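Local coordinates for protein 83aa long hypothetical transcriptional regulator asnC (Sulfolobus tokodaii, PDB 2ZBC) that binds isoleucine between its subunits as a stand-alone RAM module and probably takes part in transcriptional control linked to amino-acid metabolism, at residues Val6-Asp11 and Asn58-Leu63; Thr29-Val34 and Ile40-Glu45; Asp54-Thr59 and Thr69-Ile74. All blocks are in the same frame, centred on the assembly; numbering follows the deposited sequence.

Overall arrangement
All three interactions lie within one Lrp/AsnC ligand-binding domain and meet on one antiparallel sheet, ordered 28-34, 40-45, 3-10, 66-75. Interaction 2 forms the hairpin of the first two strands, while interactions 1 and 3 lay helix 49-60 and the turn after it against the other two, sharing Asn58 and Thr59. The centres of interactions 1 and 3 are about 8 Å apart, and that of interaction 2 lies about 11 and 12 Å from them. Along the chain the hairpin falls between the two halves of interaction 1, and interaction 3 follows it. Interactions 1 and 3 reach one isoleucine and interaction 2 another, so each subunit contributes to two inter-subunit sites.

Interaction 1: Val6-Asp11 and Asn58-Leu63; sequences VLINTD and NTIRKL. With ILE (isoleucine), chain I.
Ile8 and Ile60 make a small, buried, wholly apolar contact that seats helix 49-60 on strand 3-10, the strand and helix being held by methyl groups. The closest approach is between Ile8 CD1 and Ile60 CG2, 3.8 Å apart, the two side chains crossing at a slant. Ile8 reaches across with the end of its longer branch, whereas Ile60 answers with its short one: its CG2 stands anti to the backbone N while CG1 lies beside that N (chi1 -59°). The longer branch of Ile60 heads for the next inward-facing residue of the strand, and its CD1 comes to 4.4 Å from Val6 CG1, a looser touch. Ile60 thus spreads its two branches over two strand residues, and the backbones remain well apart, with 8.8 Å between Ile8 CA and Ile60 CA.

From Ile60 to Leu63 the chain makes a type I turn, closed by the bond from Leu63 N to Ile60 O (3.1 Å). This turn carries Arg61 into the isoleucine site. The Arg61 chain bends at chi3 (62°) and lays one guanidinium face against the aliphatic part of the ligand, with ligand CB 3.8 Å from Arg61 NE. The guanidinium itself is tied to Thr69 and, by a salt bridge, to Glu15 of a second subunit.

In the sheet, strand 3-10 runs between strands 40-45 and 66-75; Ile8 also packs on Leu22 of helix 15-22, so this contact lies where both helices meet the same face.

Interaction 2: Thr29-Val34 and Ile40-Glu45; sequences TEVHVV and IVVKVE. With ILE (isoleucine), chain J.
Val41 and His32 form a hydrogen-bonded antiparallel pair in the hairpin of strands 28-34 and 40-45; the axes of segments 30-34 and 40-45 approach to 4.7 Å and run antiparallel (174°). Their reciprocal backbone bonds, His32 N to Val41 O and Val41 N to His32 O, are both 3.0 Å long. The Glu30-Lys43 pair makes one such bond, Lys43 N to Glu30 O, and Glu30 N is buried without a partner in the model; Thr29 N to Lys43 O adds a further bond.

Apolar contacts fill the face bearing Val31, Val33, Ile40 and Val42. With CG1 between the backbone N and the carbonyl carbon (chi1 54°), Val31 turns CG2 anti to N and sets that methyl beside Val42 CG1 at 3.5 Å and Ile40 CG2 at 3.8 Å, all pointing the same way. On the other face Val34 crosses Val41 at about a right angle.

Polar side chains occupy that second face too. His32 NE2 donates to Glu30 OE1 over 2.7 Å, a straight bond (165°) in the imidazole plane that uses the anti lone pair of the carboxylate and should fix the rotation of the ring; ND1 is held by Ser79 of a third subunit. Glu30 OE2 comes to 3.6 Å from Lys43 CD as the side chains slant across each other, carboxylate and ammonium not meeting. A leucine in place of Glu30 has no carboxylate, and His32 NE2 would probably be left without its acceptor and the imidazole freer to turn.

At the strand end, Val34 O accepts a hydrogen bond from N of a bound isoleucine. Phe19 and Leu22 of helix 15-22 cover the Val31 face, strand 3-10 flanks 40-45, and strand 28-34 pairs with a third subunit, which carries the sheet onward.

Interaction 3: Asp54-Thr59 and Thr69-Ile74; sequences DFVTNT and TLTMII. With ILE (isoleucine), chain I.
The ligand carboxylate oxygen OXT is gripped by two threonine hydroxyls, Thr69 OG1 at 2.6 Å and Thr71 OG1 at 2.8 Å, and Val56 from the helix packs against the same group. The second oxygen of the carboxylate, O, takes the backbone N-H of Thr71 at 2.9 Å with an angle of 151°. Three donors from one strand thus hold both oxygens and should fix the carboxylate's orientation. The two threonines reach OXT by different rotations: in Thr69 the hydroxyl lies between the backbone N and carbonyl carbon (chi1 65°), whereas in Thr71 it stands anti to the carbonyl carbon (chi1 -62°).

The direct helix-to-strand contact is slight and rests on Val56. Its CG1, placed anti to the backbone N, comes within 3.7 Å of Thr71 OG1 and 3.6 Å of ligand OXT, and more loosely approaches Thr69 OG1 at 4.3 Å. The methyl therefore lies against the hydroxyl-carboxylate cluster and gives it an apolar neighbour on the helix side. One residue on, Thr57 OG1 lies 3.9 Å from CD1 of the ligand, touching the end of its side chain; this hydroxyl is bound to Lys53 and to Glu15 of a second subunit.

Thr69 OG1 also accepts from Arg61 NH1, a positive group that probably polarises the hydroxyl toward OXT. Val34, Gly36 and Asp39 of the second subunit complete the hydrogen bonding of the isoleucine. Such an amino-acid site, shared between neighbouring subunits, is characteristic of the RAM domain of Lrp/AsnC proteins, a member of the dimeric alpha-beta barrel superfamily.

Interaction 1: Val6-Asp11 and Asn58-Leu63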
loop_
_atom_site.group_PDB
_atom_site.type_symbol
_atom_site.label_atom_id
_atom_site.label_comp_id
_atom_site.label_asym_id
_atom_site.label_seq_id
_atom_site.Cartn_x
_atom_site.Cartn_y
_atom_site.Cartn_z
ATOM N N VAL A 6 -8.435 -15.514 3.404
ATOM C CA VAL A 6 -7.393 -14.901 4.187
ATOM C C VAL A 6 -6.096 -14.883 3.386
ATOM O O VAL A 6 -5.658 -15.916 2.892
ATOM C CB VAL A 6 -7.163 -15.652 5.507
ATOM C CG1 VAL A 6 -6.163 -14.945 6.354
ATOM C CG2 VAL A 6 -8.498 -15.780 6.301
ATOM N N LEU A 7 -5.521 -13.704 3.242
ATOM C CA LEU A 7 -4.251 -13.534 2.541
ATOM C C LEU A 7 -3.128 -13.529 3.612
ATOM O O LEU A 7 -3.152 -12.727 4.570
ATOM C CB LEU A 7 -4.229 -12.225 1.748
ATOM C CG LEU A 7 -5.434 -12.045 0.798
ATOM C CD1 LEU A 7 -5.493 -10.686 0.199
ATOM C CD2 LEU A 7 -5.380 -13.135 -0.259
ATOM N N ILE A 8 -2.178 -14.436 3.491
ATOM C CA ILE A 8 -1.179 -14.601 4.553
ATOM C C ILE A 8 0.167 -14.171 4.006
ATOM O O ILE A 8 0.503 -14.539 2.886
ATOM C CB ILE A 8 -1.148 -16.053 4.964
ATOM C CG1 ILE A 8 -2.502 -16.478 5.573
ATOM C CG2 ILE A 8 -0.119 -16.278 6.025
ATOM C CD1 ILE A 8 -2.551 -17.956 5.829
ATOM N N ASN A 9 0.953 -13.450 4.806
ATOM C CA ASN A 9 2.365 -13.225 4.520
ATOM C C ASN A 9 3.096 -13.963 5.567
ATOM O O ASN A 9 2.759 -13.859 6.772
ATOM C CB ASN A 9 2.805 -11.741 4.536
ATOM C CG ASN A 9 2.458 -11.025 3.212
ATOM O OD1 ASN A 9 3.308 -10.859 2.262
ATOM N ND2 ASN A 9 1.227 -10.574 3.152
ATOM N N THR A 10 4.158 -14.652 5.148
ATOM C CA THR A 10 4.993 -15.413 6.098
ATOM C C THR A 10 6.346 -14.708 6.288
ATOM O O THR A 10 6.665 -13.802 5.542
ATOM C CB THR A 10 5.282 -16.830 5.589
ATOM O OG1 THR A 10 6.029 -16.807 4.365
ATOM C CG2 THR A 10 3.999 -17.548 5.238
ATOM N N ASP A 11 7.108 -15.129 7.314
ATOM C CA ASP A 11 8.530 -14.798 7.399
ATOM C C ASP A 11 9.164 -15.243 6.085
ATOM O O ASP A 11 8.684 -16.205 5.404
ATOM C CB ASP A 11 9.212 -15.520 8.541
ATOM C CG ASP A 11 8.784 -14.996 9.873
ATOM O OD1 ASP A 11 8.195 -13.885 9.956
ATOM O OD2 ASP A 11 9.034 -15.665 10.881
ATOM N N ASN A 58 -6.372 -17.198 16.878
ATOM C CA ASN A 58 -5.725 -18.162 17.754
ATOM C C ASN A 58 -5.028 -19.356 17.129
ATOM O O ASN A 58 -4.338 -20.079 17.816
ATOM C CB ASN A 58 -6.635 -18.513 19.007
ATOM C CG ASN A 58 -6.915 -17.281 19.870
ATOM O OD1 ASN A 58 -8.063 -16.934 20.157
ATOM N ND2 ASN A 58 -5.898 -16.626 20.265
ATOM N N THR A 59 -5.248 -19.590 15.852
ATOM C CA THR A 59 -4.578 -20.628 15.105
ATOM C C THR A 59 -3.780 -19.960 14.052
ATOM O O THR A 59 -2.578 -19.895 14.219
ATOM C CB THR A 59 -5.564 -21.671 14.558
ATOM O OG1 THR A 59 -6.300 -22.227 15.680
ATOM C CG2 THR A 59 -4.902 -22.783 13.934
ATOM N N ILE A 60 -4.392 -19.376 13.017
ATOM C CA ILE A 60 -3.599 -18.948 11.848
ATOM C C ILE A 60 -2.536 -17.934 12.283
ATOM O O ILE A 60 -1.315 -18.108 11.967
ATOM C CB ILE A 60 -4.448 -18.287 10.691
ATOM C CG1 ILE A 60 -5.528 -19.186 10.122
ATOM C CG2 ILE A 60 -3.501 -17.918 9.492
ATOM C CD1 ILE A 60 -6.198 -18.596 8.887
ATOM N N ARG A 61 -2.981 -16.881 12.986
ATOM C CA ARG A 61 -2.060 -15.831 13.446
ATOM C C ARG A 61 -1.064 -16.201 14.567
ATOM O O ARG A 61 -0.273 -15.340 14.998
ATOM C CB ARG A 61 -2.814 -14.550 13.839
ATOM C CG ARG A 61 -3.412 -13.901 12.630
ATOM C CD ARG A 61 -4.387 -12.815 12.876
ATOM N NE ARG A 61 -3.919 -11.647 13.560
ATOM C CZ ARG A 61 -3.284 -10.640 12.992
ATOM N NH1 ARG A 61 -3.025 -10.645 11.694
ATOM N NH2 ARG A 61 -2.951 -9.606 13.726
ATOM N N LYS A 62 -1.186 -17.416 15.094
ATOM C CA LYS A 62 -0.209 -17.944 16.017
ATOM C C LYS A 62 0.685 -19.018 15.415
ATOM O O LYS A 62 1.524 -19.559 16.128
ATOM C CB LYS A 62 -0.920 -18.371 17.295
ATOM C CG LYS A 62 -1.363 -17.113 18.068
ATOM C CD LYS A 62 -2.053 -17.362 19.387
ATOM C CE LYS A 62 -2.443 -16.066 20.162
ATOM N NZ LYS A 62 -1.388 -15.715 21.223
ATOM N N LEU A 63 0.509 -19.381 14.159
ATOM C CA LEU A 63 1.341 -20.422 13.572
ATOM C C LEU A 63 2.760 -19.901 13.400
ATOM O O LEU A 63 2.948 -18.746 12.973
ATOM C CB LEU A 63 0.833 -20.825 12.196
ATOM C CG LEU A 63 -0.548 -21.531 12.099
ATOM C CD1 LEU A 63 -0.833 -21.795 10.675
ATOM C CD2 LEU A 63 -0.663 -22.807 12.981
HETATM N N ILE I . -7.015 -7.844 10.877
HETATM C CA ILE I . -6.569 -9.272 10.916
HETATM C C ILE I . -7.068 -10.086 9.704
HETATM O O ILE I . -7.872 -9.484 8.934
HETATM C CB ILE I . -7.060 -9.940 12.188
HETATM C CG1 ILE I . -8.563 -10.195 12.153
HETATM C CG2 ILE I . -6.826 -9.016 13.348
HETATM C CD1 ILE I . -9.049 -10.796 13.426
HETATM O OXT ILE I . -6.646 -11.285 9.540
#

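Interaction 2: Thr29-Val34 and Ile40-Glu45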
loop_
_atom_site.group_PDB
_atom_site.type_symbol
_atom_site.label_atom_id
_atom_site.label_comp_id
_atom_site.label_asym_id
_atom_site.label_seq_id
_atom_site.Cartn_x
_atom_site.Cartn_y
_atom_site.Cartn_z
ATOM N N THR A 29 -10.619 -24.888 3.645
ATOM C CA THR A 29 -11.153 -25.644 2.540
ATOM C C THR A 29 -10.324 -25.547 1.283
ATOM O O THR A 29 -10.424 -26.452 0.408
ATOM C CB THR A 29 -12.576 -25.260 2.221
ATOM O OG1 THR A 29 -12.614 -23.901 1.748
ATOM C CG2 THR A 29 -13.419 -25.275 3.526
ATOM N N GLU A 30 -9.489 -24.484 1.185
ATOM C CA GLU A 30 -8.440 -24.467 0.163
ATOM C C GLU A 30 -7.244 -23.682 0.675
ATOM O O GLU A 30 -7.370 -22.760 1.496
ATOM C CB GLU A 30 -8.780 -23.742 -1.168
ATOM C CG GLU A 30 -10.186 -23.719 -1.577
ATOM C CD GLU A 30 -10.445 -22.805 -2.764
ATOM O OE1 GLU A 30 -9.521 -22.355 -3.564
ATOM O OE2 GLU A 30 -11.657 -22.637 -2.892
ATOM N N VAL A 31 -6.117 -23.969 0.054
ATOM C CA VAL A 31 -4.869 -23.263 0.435
ATOM C C VAL A 31 -3.930 -23.319 -0.759
ATOM O O VAL A 31 -3.780 -24.336 -1.439
ATOM C CB VAL A 31 -4.292 -23.840 1.743
ATOM C CG1 VAL A 31 -4.089 -25.346 1.676
ATOM C CG2 VAL A 31 -3.002 -23.185 2.171
ATOM N N HIS A 32 -3.304 -22.184 -1.043
ATOM C CA HIS A 32 -2.469 -22.076 -2.219
ATOM C C HIS A 32 -1.284 -21.194 -1.885
ATOM O O HIS A 32 -1.505 -20.108 -1.379
ATOM C CB HIS A 32 -3.257 -21.405 -3.383
ATOM C CG HIS A 32 -4.673 -21.911 -3.603
ATOM N ND1 HIS A 32 -4.953 -23.032 -4.361
ATOM C CD2 HIS A 32 -5.871 -21.409 -3.239
ATOM C CE1 HIS A 32 -6.264 -23.231 -4.385
ATOM N NE2 HIS A 32 -6.850 -22.269 -3.700
ATOM N N VAL A 33 -0.050 -21.558 -2.250
ATOM C CA VAL A 33 1.036 -20.523 -2.221
ATOM C C VAL A 33 0.952 -19.809 -3.568
ATOM O O VAL A 33 0.689 -20.428 -4.628
ATOM C CB VAL A 33 2.450 -21.157 -2.046
ATOM C CG1 VAL A 33 3.639 -20.200 -1.989
ATOM C CG2 VAL A 33 2.508 -21.992 -0.811
ATOM N N VAL A 34 1.309 -18.533 -3.541
ATOM C CA VAL A 34 1.157 -17.601 -4.633
ATOM C C VAL A 34 2.305 -16.642 -4.777
ATOM O O VAL A 34 2.968 -16.282 -3.818
ATOM C CB VAL A 34 -0.135 -16.774 -4.531
ATOM C CG1 VAL A 34 -1.387 -17.596 -4.848
ATOM C CG2 VAL A 34 -0.213 -16.032 -3.230
ATOM N N ILE A 40 0.400 -16.697 0.791
ATOM C CA ILE A 40 -0.576 -17.793 0.785
ATOM C C ILE A 40 -2.005 -17.263 0.829
ATOM O O ILE A 40 -2.288 -16.236 1.475
ATOM C CB ILE A 40 -0.385 -18.640 2.049
ATOM C CG1 ILE A 40 1.014 -19.262 2.132
ATOM C CG2 ILE A 40 -1.456 -19.682 2.220
ATOM C CD1 ILE A 40 1.289 -20.032 3.392
ATOM N N VAL A 41 -2.906 -17.978 0.141
ATOM C CA VAL A 41 -4.334 -17.605 0.061
ATOM C C VAL A 41 -5.035 -18.800 0.645
ATOM O O VAL A 41 -4.796 -19.895 0.219
ATOM C CB VAL A 41 -4.827 -17.350 -1.371
ATOM C CG1 VAL A 41 -6.352 -17.166 -1.356
ATOM C CG2 VAL A 41 -4.120 -16.254 -2.034
ATOM N N VAL A 42 -5.847 -18.610 1.664
ATOM C CA VAL A 42 -6.671 -19.695 2.174
ATOM C C VAL A 42 -8.137 -19.321 2.087
ATOM O O VAL A 42 -8.494 -18.143 2.236
ATOM C CB VAL A 42 -6.362 -20.067 3.651
ATOM C CG1 VAL A 42 -5.022 -20.787 3.786
ATOM C CG2 VAL A 42 -6.411 -18.948 4.526
ATOM N N LYS A 43 -8.976 -20.288 1.792
ATOM C CA LYS A 43 -10.423 -20.132 2.046
ATOM C C LYS A 43 -10.752 -20.768 3.376
ATOM O O LYS A 43 -10.373 -21.902 3.654
ATOM C CB LYS A 43 -11.223 -20.744 0.914
ATOM C CG LYS A 43 -12.714 -20.301 0.937
ATOM C CD LYS A 43 -13.272 -20.478 -0.484
ATOM C CE LYS A 43 -14.598 -21.120 -0.502
ATOM N NZ LYS A 43 -15.560 -20.421 0.283
ATOM N N VAL A 44 -11.439 -20.044 4.238
ATOM C CA VAL A 44 -11.764 -20.539 5.547
ATOM C C VAL A 44 -13.262 -20.631 5.608
ATOM O O VAL A 44 -13.916 -19.728 5.215
ATOM C CB VAL A 44 -11.305 -19.589 6.634
ATOM C CG1 VAL A 44 -11.831 -20.027 7.980
ATOM C CG2 VAL A 44 -9.812 -19.482 6.622
ATOM N N GLU A 45 -13.778 -21.773 6.007
ATOM C CA GLU A 45 -15.209 -21.932 6.303
ATOM C C GLU A 45 -15.329 -22.352 7.755
ATOM O O GLU A 45 -14.717 -23.353 8.178
ATOM C CB GLU A 45 -15.796 -23.007 5.362
ATOM C CG GLU A 45 -17.292 -23.359 5.563
ATOM C CD GLU A 45 -18.279 -22.247 5.201
ATOM O OE1 GLU A 45 -17.959 -21.422 4.270
ATOM O OE2 GLU A 45 -19.368 -22.200 5.888
HETATM N N ILE J . 4.806 -14.231 -2.577
HETATM C CA ILE J . 6.290 -14.461 -2.600
HETATM C C ILE J . 6.942 -13.814 -3.750
HETATM O O ILE J . 6.195 -13.384 -4.656
HETATM C CB ILE J . 6.652 -15.952 -2.508
HETATM C CG1 ILE J . 6.400 -16.729 -3.817
HETATM C CG2 ILE J . 5.994 -16.568 -1.348
HETATM C CD1 ILE J . 6.935 -18.173 -3.786
HETATM O OXT ILE J . 8.171 -13.701 -3.645
#

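Interaction 3: Asp54-Thr59 and Thr69-Ile74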
loop_
_atom_site.group_PDB
_atom_site.type_symbol
_atom_site.label_atom_id
_atom_site.label_comp_id
_atom_site.label_asym_id
_atom_site.label_seq_id
_atom_site.Cartn_x
_atom_site.Cartn_y
_atom_site.Cartn_z
ATOM N N ASP A 54 -11.826 -16.827 16.208
ATOM C CA ASP A 54 -10.933 -17.666 17.053
ATOM C C ASP A 54 -9.894 -18.370 16.212
ATOM O O ASP A 54 -8.692 -18.349 16.555
ATOM C CB ASP A 54 -11.789 -18.691 17.828
ATOM C CG ASP A 54 -11.000 -19.475 18.868
ATOM O OD1 ASP A 54 -10.100 -18.885 19.494
ATOM O OD2 ASP A 54 -11.218 -20.689 19.112
ATOM N N PHE A 55 -10.312 -18.898 15.063
ATOM C CA PHE A 55 -9.436 -19.561 14.159
ATOM C C PHE A 55 -8.380 -18.627 13.574
ATOM O O PHE A 55 -7.219 -19.032 13.494
ATOM C CB PHE A 55 -10.210 -20.218 13.040
ATOM C CG PHE A 55 -9.366 -20.994 12.095
ATOM C CD1 PHE A 55 -8.778 -22.171 12.479
ATOM C CD2 PHE A 55 -9.254 -20.600 10.792
ATOM C CE1 PHE A 55 -7.954 -22.907 11.559
ATOM C CE2 PHE A 55 -8.422 -21.299 9.898
ATOM C CZ PHE A 55 -7.827 -22.470 10.283
ATOM N N VAL A 56 -8.804 -17.458 13.084
ATOM C CA VAL A 56 -7.901 -16.491 12.551
ATOM C C VAL A 56 -6.930 -16.004 13.625
ATOM O O VAL A 56 -5.709 -15.984 13.390
ATOM C CB VAL A 56 -8.652 -15.253 11.873
ATOM C CG1 VAL A 56 -7.699 -14.199 11.436
ATOM C CG2 VAL A 56 -9.469 -15.704 10.742
ATOM N N THR A 57 -7.422 -15.594 14.786
ATOM C CA THR A 57 -6.569 -15.019 15.809
ATOM C C THR A 57 -5.736 -16.077 16.521
ATOM O O THR A 57 -4.519 -15.926 16.639
ATOM C CB THR A 57 -7.380 -14.271 16.906
ATOM O OG1 THR A 57 -7.864 -13.092 16.324
ATOM C CG2 THR A 57 -6.512 -13.794 18.032
ATOM N N ASN A 58 -6.372 -17.198 16.878
ATOM C CA ASN A 58 -5.725 -18.162 17.754
ATOM C C ASN A 58 -5.028 -19.356 17.129
ATOM O O ASN A 58 -4.338 -20.079 17.816
ATOM C CB ASN A 58 -6.635 -18.513 19.007
ATOM C CG ASN A 58 -6.915 -17.281 19.870
ATOM O OD1 ASN A 58 -8.063 -16.934 20.157
ATOM N ND2 ASN A 58 -5.898 -16.626 20.265
ATOM N N THR A 59 -5.248 -19.590 15.852
ATOM C CA THR A 59 -4.578 -20.628 15.105
ATOM C C THR A 59 -3.780 -19.960 14.052
ATOM O O THR A 59 -2.578 -19.895 14.219
ATOM C CB THR A 59 -5.564 -21.671 14.558
ATOM O OG1 THR A 59 -6.300 -22.227 15.680
ATOM C CG2 THR A 59 -4.902 -22.783 13.934
ATOM N N THR A 69 -1.738 -11.374 8.362
ATOM C CA THR A 69 -2.937 -11.878 7.654
ATOM C C THR A 69 -3.862 -10.708 7.329
ATOM O O THR A 69 -3.982 -9.749 8.119
ATOM C CB THR A 69 -3.680 -12.926 8.480
ATOM O OG1 THR A 69 -4.205 -12.305 9.670
ATOM C CG2 THR A 69 -2.799 -14.038 8.944
ATOM N N LEU A 70 -4.554 -10.842 6.194
ATOM C CA LEU A 70 -5.577 -9.917 5.785
ATOM C C LEU A 70 -6.822 -10.766 5.465
ATOM O O LEU A 70 -6.805 -11.499 4.469
ATOM C CB LEU A 70 -5.086 -9.196 4.542
ATOM C CG LEU A 70 -5.805 -7.945 4.066
ATOM C CD1 LEU A 70 -5.034 -7.211 3.013
ATOM C CD2 LEU A 70 -7.140 -8.218 3.577
ATOM N N THR A 71 -7.846 -10.660 6.271
ATOM C CA THR A 71 -9.082 -11.501 6.146
ATOM C C THR A 71 -10.123 -10.701 5.422
ATOM O O THR A 71 -10.428 -9.599 5.812
ATOM C CB THR A 71 -9.598 -11.915 7.570
ATOM O OG1 THR A 71 -8.599 -12.709 8.225
ATOM C CG2 THR A 71 -10.933 -12.806 7.516
HETATM N N MSE A 72 -10.631 -11.267 4.341
HETATM C CA MSE A 72 -11.606 -10.652 3.532
HETATM C C MSE A 72 -12.902 -11.448 3.822
HETATM O O MSE A 72 -13.029 -12.587 3.403
HETATM C CB MSE A 72 -11.191 -10.813 2.067
HETATM C CG MSE A 72 -9.858 -9.985 1.777
HETATM SE SE MSE A 72 -9.515 -10.066 -0.148
HETATM C CE MSE A 72 -8.898 -11.849 -0.200
ATOM N N ILE A 73 -13.795 -10.846 4.564
ATOM C CA ILE A 73 -15.100 -11.443 4.828
ATOM C C ILE A 73 -15.857 -11.470 3.529
ATOM O O ILE A 73 -15.913 -10.480 2.811
ATOM C CB ILE A 73 -15.890 -10.621 5.925
ATOM C CG1 ILE A 73 -15.076 -10.517 7.222
ATOM C CG2 ILE A 73 -17.249 -11.283 6.151
ATOM C CD1 ILE A 73 -14.866 -11.815 7.848
ATOM N N ILE A 74 -16.425 -12.634 3.186
ATOM C CA ILE A 74 -17.206 -12.838 2.001
ATOM C C ILE A 74 -18.650 -12.389 2.238
ATOM O O ILE A 74 -19.232 -12.649 3.306
ATOM C CB ILE A 74 -17.170 -14.341 1.591
ATOM C CG1 ILE A 74 -15.821 -14.652 0.941
ATOM C CG2 ILE A 74 -18.212 -14.720 0.534
ATOM C CD1 ILE A 74 -15.512 -16.136 0.942
HETATM N N ILE I . -7.015 -7.844 10.877
HETATM C CA ILE I . -6.569 -9.272 10.916
HETATM C C ILE I . -7.068 -10.086 9.704
HETATM O O ILE I . -7.872 -9.484 8.934
HETATM C CB ILE I . -7.060 -9.940 12.188
HETATM C CG1 ILE I . -8.563 -10.195 12.153
HETATM C CG2 ILE I . -6.826 -9.016 13.348
HETATM C CD1 ILE I . -9.049 -10.796 13.426
HETATM O OXT ILE I . -6.646 -11.285 9.540
#